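Local coordinates for galactose mutarotase related enzyme (Lactobacillus acidophilus, PDB 3DCD), which probably binds carbohydrate and may act as an isomerase of the aldose 1-epimerase kind, though its own activity is not established, at residues 32-37 against 289-294; 144-149 against 250-255; 198-203 against 237-242; 213-218 against 226-231. All coordinates share one frame; numbering follows the deposited sequence.

Contact 1 (32-37 against 289-294); sequences EFMWQA and MTYHST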
# COMPACT_ATOMS: atom_id res chain seq x y z
N GLU A 32 18.64 -0.55 -5.59
CA GLU A 32 17.51 0.25 -5.12
C GLU A 32 16.21 -0.49 -5.35
O GLU A 32 15.88 -0.83 -6.49
CB GLU A 32 17.45 1.59 -5.87
CG GLU A 32 16.16 2.40 -5.61
CD GLU A 32 16.01 2.82 -4.16
OE1 GLU A 32 16.84 3.60 -3.67
OE2 GLU A 32 15.04 2.37 -3.49
N PHE A 33 15.47 -0.76 -4.29
CA PHE A 33 14.26 -1.57 -4.43
C PHE A 33 13.01 -0.78 -4.77
O PHE A 33 12.09 -1.32 -5.36
CB PHE A 33 14.04 -2.45 -3.19
CG PHE A 33 15.08 -3.53 -3.07
CD1 PHE A 33 14.92 -4.73 -3.74
CD2 PHE A 33 16.23 -3.32 -2.32
CE1 PHE A 33 15.90 -5.75 -3.65
CE2 PHE A 33 17.21 -4.31 -2.22
CZ PHE A 33 17.04 -5.53 -2.90
N MSE A 34 12.99 0.50 -4.39
CA MSE A 34 11.79 1.32 -4.55
C MSE A 34 11.78 2.09 -5.86
O MSE A 34 12.78 2.71 -6.25
CB MSE A 34 11.66 2.33 -3.41
CG MSE A 34 11.75 1.72 -2.04
SE MSE A 34 10.46 0.25 -1.70
CE MSE A 34 8.81 1.17 -2.08
N TRP A 35 10.62 2.05 -6.52
CA TRP A 35 10.30 2.92 -7.66
C TRP A 35 10.62 4.38 -7.33
O TRP A 35 10.26 4.87 -6.25
CB TRP A 35 8.83 2.74 -8.02
CG TRP A 35 8.25 3.75 -8.99
CD1 TRP A 35 7.33 4.73 -8.71
CD2 TRP A 35 8.54 3.87 -10.39
NE1 TRP A 35 7.02 5.44 -9.85
CE2 TRP A 35 7.75 4.93 -10.89
CE3 TRP A 35 9.37 3.17 -11.26
CZ2 TRP A 35 7.78 5.32 -12.23
CZ3 TRP A 35 9.41 3.58 -12.60
CH2 TRP A 35 8.62 4.63 -13.06
N GLN A 36 11.30 5.07 -8.25
CA GLN A 36 11.83 6.40 -7.96
C GLN A 36 10.95 7.55 -8.44
O GLN A 36 11.42 8.68 -8.60
CB GLN A 36 13.28 6.53 -8.47
CG GLN A 36 14.24 5.70 -7.62
CD GLN A 36 14.16 6.11 -6.15
OE1 GLN A 36 14.41 7.27 -5.82
NE2 GLN A 36 13.80 5.17 -5.27
N ALA A 37 9.67 7.24 -8.65
CA ALA A 37 8.63 8.26 -8.81
C ALA A 37 8.81 9.13 -10.08
O ALA A 37 8.58 10.33 -10.04
CB ALA A 37 8.58 9.15 -7.57
N MSE A 289 7.94 -6.29 4.62
CA MSE A 289 8.56 -6.46 3.31
C MSE A 289 9.96 -6.97 3.53
O MSE A 289 10.68 -6.43 4.37
CB MSE A 289 8.61 -5.12 2.56
CG MSE A 289 7.26 -4.55 2.11
SE MSE A 289 7.33 -2.63 1.79
CE MSE A 289 7.42 -2.06 3.68
N THR A 290 10.37 -8.00 2.78
CA THR A 290 11.78 -8.40 2.75
C THR A 290 12.34 -8.20 1.33
O THR A 290 11.61 -8.35 0.34
CB THR A 290 11.99 -9.86 3.20
OG1 THR A 290 11.41 -10.75 2.23
CG2 THR A 290 11.34 -10.10 4.55
N TYR A 291 13.61 -7.86 1.25
CA TYR A 291 14.25 -7.55 -0.02
C TYR A 291 15.49 -8.39 -0.26
O TYR A 291 16.32 -8.55 0.63
CB TYR A 291 14.66 -6.08 -0.05
CG TYR A 291 13.58 -5.13 0.44
CD1 TYR A 291 12.67 -4.57 -0.46
CD2 TYR A 291 13.47 -4.81 1.78
CE1 TYR A 291 11.66 -3.69 -0.01
CE2 TYR A 291 12.47 -3.94 2.24
CZ TYR A 291 11.57 -3.39 1.33
OH TYR A 291 10.61 -2.52 1.79
N HIS A 292 15.62 -8.90 -1.48
CA HIS A 292 16.83 -9.59 -1.91
C HIS A 292 17.24 -9.10 -3.30
O HIS A 292 16.40 -9.03 -4.21
CB HIS A 292 16.66 -11.11 -1.91
CG HIS A 292 17.97 -11.85 -1.94
ND1 HIS A 292 18.79 -11.87 -3.05
CD2 HIS A 292 18.62 -12.54 -0.98
CE1 HIS A 292 19.88 -12.56 -2.77
NE2 HIS A 292 19.79 -12.99 -1.52
N SER A 293 18.52 -8.75 -3.41
CA SER A 293 19.11 -8.26 -4.64
C SER A 293 19.18 -9.31 -5.75
O SER A 293 19.02 -10.49 -5.52
CB SER A 293 20.53 -7.74 -4.36
OG SER A 293 20.48 -6.66 -3.42
N THR A 294 19.49 -8.87 -6.96
CA THR A 294 19.71 -9.80 -8.06
C THR A 294 20.89 -10.73 -7.77
O THR A 294 20.98 -11.81 -8.34
CB THR A 294 19.99 -9.04 -9.36
OG1 THR A 294 21.21 -8.29 -9.20
CG2 THR A 294 18.84 -8.09 -9.68

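Contact 2 (144-149 against 250-255); sequences PGFNLP and VCIEPW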
# COMPACT_ATOMS: atom_id res chain seq x y z
N PRO A 144 3.38 0.36 -1.71
CA PRO A 144 4.78 0.46 -2.14
C PRO A 144 4.96 0.12 -3.63
O PRO A 144 4.38 -0.87 -4.09
CB PRO A 144 5.48 -0.60 -1.28
CG PRO A 144 4.40 -1.55 -0.85
CD PRO A 144 3.18 -0.71 -0.70
N GLY A 145 5.74 0.92 -4.37
CA GLY A 145 6.14 0.56 -5.73
C GLY A 145 7.55 -0.01 -5.74
O GLY A 145 8.46 0.62 -5.20
N PHE A 146 7.71 -1.20 -6.33
CA PHE A 146 9.00 -1.90 -6.40
C PHE A 146 9.55 -1.94 -7.81
O PHE A 146 8.84 -2.37 -8.73
CB PHE A 146 8.86 -3.35 -5.93
CG PHE A 146 8.26 -3.47 -4.57
CD1 PHE A 146 7.02 -4.06 -4.40
CD2 PHE A 146 8.93 -2.96 -3.45
CE1 PHE A 146 6.44 -4.17 -3.12
CE2 PHE A 146 8.37 -3.06 -2.17
CZ PHE A 146 7.12 -3.68 -2.01
N ASN A 147 10.81 -1.53 -7.98
CA ASN A 147 11.51 -1.67 -9.26
C ASN A 147 11.58 -3.11 -9.74
O ASN A 147 11.73 -4.02 -8.94
CB ASN A 147 12.97 -1.19 -9.14
CG ASN A 147 13.10 0.31 -8.95
OD1 ASN A 147 14.02 0.77 -8.29
ND2 ASN A 147 12.22 1.06 -9.58
N LEU A 148 11.49 -3.31 -11.06
CA LEU A 148 11.88 -4.57 -11.67
C LEU A 148 13.25 -4.28 -12.29
O LEU A 148 13.34 -3.51 -13.24
CB LEU A 148 10.88 -5.00 -12.75
CG LEU A 148 9.40 -4.91 -12.38
CD1 LEU A 148 8.55 -5.26 -13.57
CD2 LEU A 148 9.06 -5.84 -11.20
N PRO A 149 14.32 -4.88 -11.73
CA PRO A 149 15.66 -4.57 -12.27
C PRO A 149 15.84 -5.12 -13.69
O PRO A 149 15.44 -6.24 -13.99
CB PRO A 149 16.62 -5.27 -11.29
CG PRO A 149 15.77 -6.27 -10.57
CD PRO A 149 14.36 -5.83 -10.61
N VAL A 250 6.17 -2.45 -10.14
CA VAL A 250 4.84 -2.95 -9.80
C VAL A 250 4.58 -2.57 -8.35
O VAL A 250 5.53 -2.55 -7.55
CB VAL A 250 4.73 -4.49 -10.04
CG1 VAL A 250 5.57 -5.29 -9.03
CG2 VAL A 250 3.24 -4.94 -10.04
N CYS A 251 3.32 -2.26 -8.02
CA CYS A 251 2.96 -2.04 -6.62
C CYS A 251 2.21 -3.25 -6.09
O CYS A 251 1.39 -3.87 -6.79
CB CYS A 251 2.04 -0.81 -6.48
SG CYS A 251 2.75 0.77 -6.99
N ILE A 252 2.49 -3.59 -4.83
CA ILE A 252 1.77 -4.64 -4.08
C ILE A 252 1.20 -3.91 -2.88
O ILE A 252 1.95 -3.41 -2.04
CB ILE A 252 2.72 -5.79 -3.66
CG1 ILE A 252 3.34 -6.43 -4.91
CG2 ILE A 252 1.97 -6.83 -2.79
CD1 ILE A 252 4.43 -7.46 -4.63
N GLU A 253 -0.12 -3.80 -2.84
CA GLU A 253 -0.80 -2.87 -1.93
C GLU A 253 -1.71 -3.60 -0.90
O GLU A 253 -2.86 -3.92 -1.22
CB GLU A 253 -1.66 -1.89 -2.73
CG GLU A 253 -1.02 -1.31 -4.01
CD GLU A 253 -2.02 -0.52 -4.86
OE1 GLU A 253 -3.00 0.05 -4.30
OE2 GLU A 253 -1.81 -0.44 -6.09
N PRO A 254 -1.22 -3.82 0.33
CA PRO A 254 -2.10 -4.43 1.35
C PRO A 254 -3.11 -3.40 1.83
O PRO A 254 -2.74 -2.27 2.15
CB PRO A 254 -1.12 -4.82 2.48
CG PRO A 254 0.28 -4.71 1.85
CD PRO A 254 0.12 -3.57 0.86
N TRP A 255 -4.39 -3.78 1.85
CA TRP A 255 -5.48 -2.85 2.08
C TRP A 255 -6.38 -3.34 3.21
O TRP A 255 -6.81 -4.50 3.21
CB TRP A 255 -6.38 -2.76 0.84
CG TRP A 255 -5.84 -2.10 -0.40
CD1 TRP A 255 -4.75 -1.26 -0.51
CD2 TRP A 255 -6.42 -2.19 -1.70
NE1 TRP A 255 -4.62 -0.83 -1.84
CE2 TRP A 255 -5.63 -1.40 -2.58
CE3 TRP A 255 -7.55 -2.86 -2.21
CZ2 TRP A 255 -5.92 -1.28 -3.95
CZ3 TRP A 255 -7.84 -2.74 -3.58
CH2 TRP A 255 -7.03 -1.95 -4.42

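Contact 3 (198-203 against 237-242); sequences DLFKDD and VGIWSQ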
# COMPACT_ATOMS: atom_id res chain seq x y z
N ASP A 198 0.45 -5.22 -20.54
CA ASP A 198 -0.99 -5.41 -20.75
C ASP A 198 -1.74 -5.90 -19.50
O ASP A 198 -2.96 -5.71 -19.38
CB ASP A 198 -1.21 -6.43 -21.88
CG ASP A 198 -2.68 -6.63 -22.21
OD1 ASP A 198 -3.28 -5.72 -22.84
OD2 ASP A 198 -3.25 -7.70 -21.84
N LEU A 199 -1.02 -6.53 -18.58
CA LEU A 199 -1.65 -7.10 -17.38
C LEU A 199 -2.57 -6.12 -16.64
O LEU A 199 -3.63 -6.51 -16.12
CB LEU A 199 -0.60 -7.63 -16.41
CG LEU A 199 -1.15 -8.44 -15.21
CD1 LEU A 199 -1.89 -9.71 -15.61
CD2 LEU A 199 -0.03 -8.78 -14.24
N PHE A 200 -2.14 -4.86 -16.58
CA PHE A 200 -2.89 -3.84 -15.87
C PHE A 200 -3.71 -2.94 -16.76
O PHE A 200 -4.04 -1.82 -16.37
CB PHE A 200 -1.95 -3.06 -14.93
CG PHE A 200 -1.17 -3.95 -14.03
CD1 PHE A 200 -1.82 -4.65 -13.00
CD2 PHE A 200 0.18 -4.18 -14.25
CE1 PHE A 200 -1.12 -5.52 -12.19
CE2 PHE A 200 0.91 -5.05 -13.43
CZ PHE A 200 0.27 -5.73 -12.40
N LYS A 201 -4.11 -3.45 -17.93
CA LYS A 201 -4.92 -2.64 -18.87
C LYS A 201 -6.28 -2.25 -18.30
O LYS A 201 -6.82 -1.19 -18.65
CB LYS A 201 -5.09 -3.32 -20.23
CG LYS A 201 -5.82 -4.65 -20.19
CD LYS A 201 -6.26 -5.04 -21.61
CE LYS A 201 -6.42 -6.54 -21.75
NZ LYS A 201 -7.34 -7.09 -20.70
N ASP A 202 -6.82 -3.09 -17.43
CA ASP A 202 -8.10 -2.84 -16.77
C ASP A 202 -7.92 -2.41 -15.32
O ASP A 202 -8.77 -2.70 -14.47
CB ASP A 202 -8.98 -4.09 -16.83
CG ASP A 202 -9.34 -4.48 -18.25
OD1 ASP A 202 -9.45 -3.59 -19.11
OD2 ASP A 202 -9.47 -5.68 -18.50
N ASP A 203 -6.82 -1.72 -15.04
CA ASP A 203 -6.50 -1.20 -13.70
C ASP A 203 -6.05 -2.33 -12.74
O ASP A 203 -5.72 -3.43 -13.18
CB ASP A 203 -7.69 -0.39 -13.16
CG ASP A 203 -7.29 0.72 -12.23
OD1 ASP A 203 -6.24 0.63 -11.54
OD2 ASP A 203 -8.06 1.70 -12.18
N VAL A 237 -5.60 -7.38 -1.17
CA VAL A 237 -4.35 -6.84 -1.70
C VAL A 237 -4.58 -6.38 -3.14
O VAL A 237 -5.26 -7.06 -3.92
CB VAL A 237 -3.17 -7.87 -1.59
CG1 VAL A 237 -3.43 -9.12 -2.45
CG2 VAL A 237 -1.82 -7.23 -2.01
N GLY A 238 -4.06 -5.21 -3.48
CA GLY A 238 -4.10 -4.77 -4.88
C GLY A 238 -2.74 -4.89 -5.51
O GLY A 238 -1.72 -4.58 -4.88
N ILE A 239 -2.71 -5.35 -6.76
CA ILE A 239 -1.48 -5.39 -7.57
C ILE A 239 -1.71 -4.44 -8.74
O ILE A 239 -2.72 -4.56 -9.45
CB ILE A 239 -1.16 -6.82 -8.15
CG1 ILE A 239 -1.43 -7.97 -7.14
CG2 ILE A 239 0.29 -6.86 -8.72
CD1 ILE A 239 -0.59 -7.94 -5.86
N TRP A 240 -0.78 -3.51 -8.97
CA TRP A 240 -1.00 -2.47 -9.97
C TRP A 240 0.31 -1.95 -10.55
O TRP A 240 1.32 -1.86 -9.86
CB TRP A 240 -1.78 -1.30 -9.32
CG TRP A 240 -1.92 -0.03 -10.18
CD1 TRP A 240 -2.87 0.22 -11.14
CD2 TRP A 240 -1.08 1.12 -10.13
NE1 TRP A 240 -2.68 1.48 -11.68
CE2 TRP A 240 -1.58 2.05 -11.08
CE3 TRP A 240 0.05 1.47 -9.37
CZ2 TRP A 240 -0.99 3.29 -11.30
CZ3 TRP A 240 0.64 2.72 -9.59
CH2 TRP A 240 0.12 3.61 -10.55
N SER A 241 0.28 -1.61 -11.83
CA SER A 241 1.32 -0.74 -12.39
C SER A 241 0.63 0.20 -13.40
O SER A 241 -0.53 -0.03 -13.77
CB SER A 241 2.42 -1.57 -13.04
OG SER A 241 3.55 -0.76 -13.36
N GLN A 242 1.33 1.26 -13.82
CA GLN A 242 0.70 2.31 -14.65
C GLN A 242 0.33 1.77 -16.03
O GLN A 242 0.99 0.86 -16.55
CB GLN A 242 1.63 3.54 -14.77
CG GLN A 242 0.96 4.81 -15.35
CD GLN A 242 -0.27 5.22 -14.58
OE1 GLN A 242 -1.35 4.68 -14.80
NE2 GLN A 242 -0.11 6.14 -13.65
O HOH W 1 -3.30 0.18 -14.51

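Contact 4 (213-218 against 226-231); sequences DNKVSL and HVNVWT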
# COMPACT_ATOMS: atom_id res chain seq x y z
N ASP A 213 -1.77 -15.40 6.94
CA ASP A 213 -0.52 -16.00 6.50
C ASP A 213 -0.21 -15.68 5.07
O ASP A 213 0.65 -16.33 4.46
CB ASP A 213 -0.49 -17.53 6.74
CG ASP A 213 -1.65 -18.27 6.08
OD1 ASP A 213 -2.62 -17.64 5.56
OD2 ASP A 213 -1.59 -19.52 6.09
N ASN A 214 -0.89 -14.67 4.52
CA ASN A 214 -0.73 -14.36 3.11
C ASN A 214 0.58 -13.64 2.84
O ASN A 214 0.98 -12.71 3.57
CB ASN A 214 -1.91 -13.57 2.55
CG ASN A 214 -3.22 -14.27 2.77
OD1 ASN A 214 -4.05 -13.84 3.58
ND2 ASN A 214 -3.41 -15.37 2.07
N LYS A 215 1.24 -14.10 1.80
CA LYS A 215 2.48 -13.49 1.36
C LYS A 215 2.46 -13.40 -0.15
O LYS A 215 2.12 -14.36 -0.83
CB LYS A 215 3.69 -14.31 1.82
CG LYS A 215 3.63 -14.65 3.29
CD LYS A 215 4.50 -15.87 3.67
CE LYS A 215 3.90 -17.26 3.25
NZ LYS A 215 2.79 -17.79 4.13
N VAL A 216 2.83 -12.24 -0.67
CA VAL A 216 2.95 -12.06 -2.11
C VAL A 216 4.45 -11.96 -2.44
O VAL A 216 5.14 -11.10 -1.88
CB VAL A 216 2.21 -10.78 -2.58
CG1 VAL A 216 2.29 -10.65 -4.12
CG2 VAL A 216 0.72 -10.78 -2.11
N SER A 217 4.96 -12.84 -3.31
CA SER A 217 6.38 -12.83 -3.67
C SER A 217 6.54 -12.30 -5.07
O SER A 217 5.93 -12.81 -6.00
CB SER A 217 7.00 -14.24 -3.67
OG SER A 217 6.96 -14.83 -2.40
N LEU A 218 7.40 -11.31 -5.20
CA LEU A 218 7.78 -10.79 -6.49
C LEU A 218 9.20 -11.27 -6.81
O LEU A 218 10.15 -11.01 -6.06
CB LEU A 218 7.68 -9.26 -6.45
CG LEU A 218 8.34 -8.50 -7.59
CD1 LEU A 218 7.54 -8.70 -8.87
CD2 LEU A 218 8.36 -7.02 -7.15
N HIS A 226 14.11 -10.82 -5.27
CA HIS A 226 12.97 -11.34 -4.54
C HIS A 226 12.52 -10.28 -3.55
O HIS A 226 13.27 -9.90 -2.65
CB HIS A 226 13.38 -12.64 -3.83
CG HIS A 226 12.27 -13.32 -3.08
ND1 HIS A 226 10.94 -13.00 -3.25
CD2 HIS A 226 12.30 -14.34 -2.20
CE1 HIS A 226 10.20 -13.77 -2.47
NE2 HIS A 226 10.99 -14.59 -1.82
N VAL A 227 11.30 -9.78 -3.75
CA VAL A 227 10.65 -8.91 -2.79
C VAL A 227 9.44 -9.68 -2.26
O VAL A 227 8.60 -10.15 -3.03
CB VAL A 227 10.22 -7.57 -3.41
CG1 VAL A 227 9.31 -6.82 -2.47
CG2 VAL A 227 11.47 -6.72 -3.75
N ASN A 228 9.38 -9.83 -0.94
CA ASN A 228 8.28 -10.54 -0.31
C ASN A 228 7.44 -9.62 0.55
O ASN A 228 7.99 -8.86 1.36
CB ASN A 228 8.82 -11.70 0.50
CG ASN A 228 7.84 -12.81 0.61
OD1 ASN A 228 6.83 -12.71 1.32
ND2 ASN A 228 8.11 -13.89 -0.11
N VAL A 229 6.11 -9.64 0.35
CA VAL A 229 5.22 -8.79 1.14
C VAL A 229 4.28 -9.68 1.95
O VAL A 229 3.47 -10.41 1.38
CB VAL A 229 4.39 -7.82 0.25
CG1 VAL A 229 3.50 -6.95 1.11
CG2 VAL A 229 5.33 -6.91 -0.58
N TRP A 230 4.42 -9.61 3.27
CA TRP A 230 3.55 -10.36 4.18
C TRP A 230 2.41 -9.40 4.57
O TRP A 230 2.66 -8.34 5.17
CB TRP A 230 4.34 -10.79 5.41
CG TRP A 230 5.60 -11.55 5.07
CD1 TRP A 230 6.73 -11.06 4.45
CD2 TRP A 230 5.88 -12.93 5.35
NE1 TRP A 230 7.67 -12.05 4.30
CE2 TRP A 230 7.18 -13.20 4.85
CE3 TRP A 230 5.16 -13.96 5.96
CZ2 TRP A 230 7.77 -14.47 4.95
CZ3 TRP A 230 5.74 -15.22 6.06
CH2 TRP A 230 7.04 -15.47 5.56
N THR A 231 1.18 -9.77 4.22
CA THR A 231 0.05 -8.83 4.34
C THR A 231 -0.70 -8.98 5.65
O THR A 231 -1.74 -8.33 5.86
CB THR A 231 -0.94 -9.01 3.17
OG1 THR A 231 -1.36 -10.38 3.13
CG2 THR A 231 -0.27 -8.64 1.81

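Contact 1 (32-37 against 289-294)
Phe33 and Tyr291 both hold CG opposite the carbonyl carbon and beside the backbone N (chi1 -68° and -47°), and because each CB heads toward the other segment, the two side chains run into one another. Their rings are inclined at 47°, with centroids 5.2 Å apart. What lies over the centre of the Phe33 ring is not the phenol but the methylene of Tyr291: CB stands 3.6 Å from the Phe33 centroid, almost on the ring normal, a CH-pi contact. Tyr291 CD1 then comes to 3.7 Å from Phe33 CG, at the root of the phenyl group. The far rim of the phenyl ring meets backbone. His292 O lies in the ring plane, 3.4 Å from Phe33 CE1, so a carbonyl oxygen faces the C-H edge, and Ser293 N sits at the same edge, 3.6 Å from Phe33 CZ. In the beta-sandwich of the galactose mutarotase fold, this packs a loop that pairs with strand 136-147, through Phe33 with Asn147 and Trp35 with Gly145, onto the end of strand 282-292 in the large antiparallel sheet. An alanine in place of Phe33 is likely to strip the cover from Tyr291 CB and open a gap between the loop and that strand end. The loop holds its own shape: Met34 N gives a 2.9 Å bond to the anti lone pair of Glu32 OE2, an oxygen that also takes Val24 N. Gln36 NE2 reaches Met34 O from above the carbonyl plane, at 2.8 Å. Val227 touches both Phe33 and Tyr291 from the neighbouring strand.

Contact 2 (144-149 against 250-255)
Phe146 and Val250 form the hydrogen-bonded pair of a short antiparallel bridge between strands 136-147 and 249-256, within one of the sheets of the mutarotase-type beta-sandwich. Phe146 N gives a nearly straight 2.8 Å bond to Val250 O (175° at the hydrogen), and Val250 N returns one of 3.0 Å to Phe146 O. One residue along, Gly145 faces Cys251 in a non-hydrogen-bonded pair. Cys251 SG lies 3.6 Å from Gly145 CA, on the side where a CB would have stood. Beyond this the strands splay: Ile252 N reaches Pro144 O only weakly, at 3.4 Å, while Cys251 CA approaches that same Pro144 O at 3.1 Å in a CA-H...O contact.

On the face carrying Phe146 and Val250, the phenyl edge is turned to Ile252, with Phe146 CE1 4.1 Å from Ile252 CB and the two side chains crossing at about a right angle. Val250 CG1, held between the backbone N and the carbonyl carbon (chi1 70°), meets Leu148 CD2. Further out, Leu218 of strand 214-220 packs on Phe146, Leu148 and Val250, and Val216 on Ile252; Met289 and Tyr291 touch Phe146 from strand 282-292. At the Pro144 end, Ile252 O is buried without a polar partner in the model and instead has the proline ring against it, with Pro144 CD at 3.3 Å.

Contact 3 (198-203 against 237-242)
A type I beta turn from Phe200 to Asp203, just ahead of strand 205-208, folds over the end of strand 236-240, and Phe200 does most of the touching. Its ring lies flat on the backbone leaving that strand: the carbonyl carbon of Trp240 is over the ring centre, and Ser241 N is nearer the rim of the same face, 3.5 Å from Phe200 CG. Leu199 CG covers the opposite face, so the phenyl group is clamped between its own predecessor and the neighbouring strand. With CG beside the backbone N (chi1 -53°), the ring reaches Ile239 at its far end, where Phe200 CE1 is 3.3 Å from Ile239 O and Phe200 CZ is 3.8 Å from Ile239 CG2. Along its other side, Phe200 CD2 meets Ser241 CB at 3.6 Å; the hydroxyl of Ser241 is engaged by Tyr249 O.

The main chains are joined through water. One molecule donates to Phe200 O at 2.8 Å and to Ser241 O at 2.9 Å, bridging two carbonyls. Phe200 O therefore has two donors, since it also closes the turn by accepting Asp203 N at 3.1 Å. At the turn's exit the Asp203 carboxylate comes back toward the strand, OD1 standing 3.4 Å from Trp240 CD1 with the carboxylate and indole planes 50° apart. The indole also meets the ring of Trp42 edge-to-face. Leu205 touches both Leu199 and Phe200, and its backbone bonds to Ile239, so the whole is a tight turn feeding one strand of an antiparallel sheet, with an aromatic side chain folded over the end of the strand beside it.

Contact 4 (213-218 against 226-231)
This is the pairing of two adjacent strands in a beta hairpin, 214-220 with 226-232, inside the large antiparallel sheet; Val216 with Val229 and Leu218 with Val227 are its hydrogen-bonded pairs. Val216 N to Val229 O and Val229 N to Val216 O are both 2.8 Å. Leu218 N gives a 2.7 Å bond to Val227 O, and Val227 N returns one of 2.9 Å to Leu218 O. Near the open end Thr231 N continues the pattern to Asn214 O at 3.0 Å. The face bearing Val216, Leu218, Val227 and Val229 is apolar and turns into the core of the beta-sandwich, where Val229 packs on Ile252 and Pro254 of strand 249-256, and Phe161 and Met163 of strand 159-164 touch Val216. Across the strands on this face, Leu218 CD2 lies 4.2 Å from Val227 CB.

The other face holds Lys215, Ser217, Asn228 and Trp230. The aliphatic stem of Lys215 runs alongside Trp230, pointing the same way, and lies over one face of the indole; the modelled spacing is too short to be trusted in detail. Asn228 OD1 stands over that same indole face, toward the rim. Bends at chi3 and chi4 (-75° and -77°) turn the lysine back along its own strand, so that Lys215 NZ bonds to Asp213 O at 2.6 Å, in the carbonyl plane. With an alanine here the indole would probably lose the lysine's methylenes from this face and Asp213 O its ammonium donor. Further along, the His226 ring puts its edge to Ser217, His226 CE1 being 3.4 Å from Ser217 OG.

Overall arrangement
Going from the N terminus, the loop at 32-37 opens the longest excursion, which contact 1 closes only at 289-294, near the C-terminal end. Everything else is nested inside without crossing: contact 2 spans 144-149 to 250-255, contact 3 lies within it, and contact 4, a hairpin, is innermost. Contacts 2 and 3 share one sheet, joined where Cys251 N meets Trp240 O and Glu253 N meets Gly238 O. Contacts 1 and 4 meet in the other, through neighbouring strands 282-292 and 226-232. Contact 2 packs face to face on contact 4 across the sandwich, while 32-37 also bonds to 144-149, tying contact 1 to both sheets.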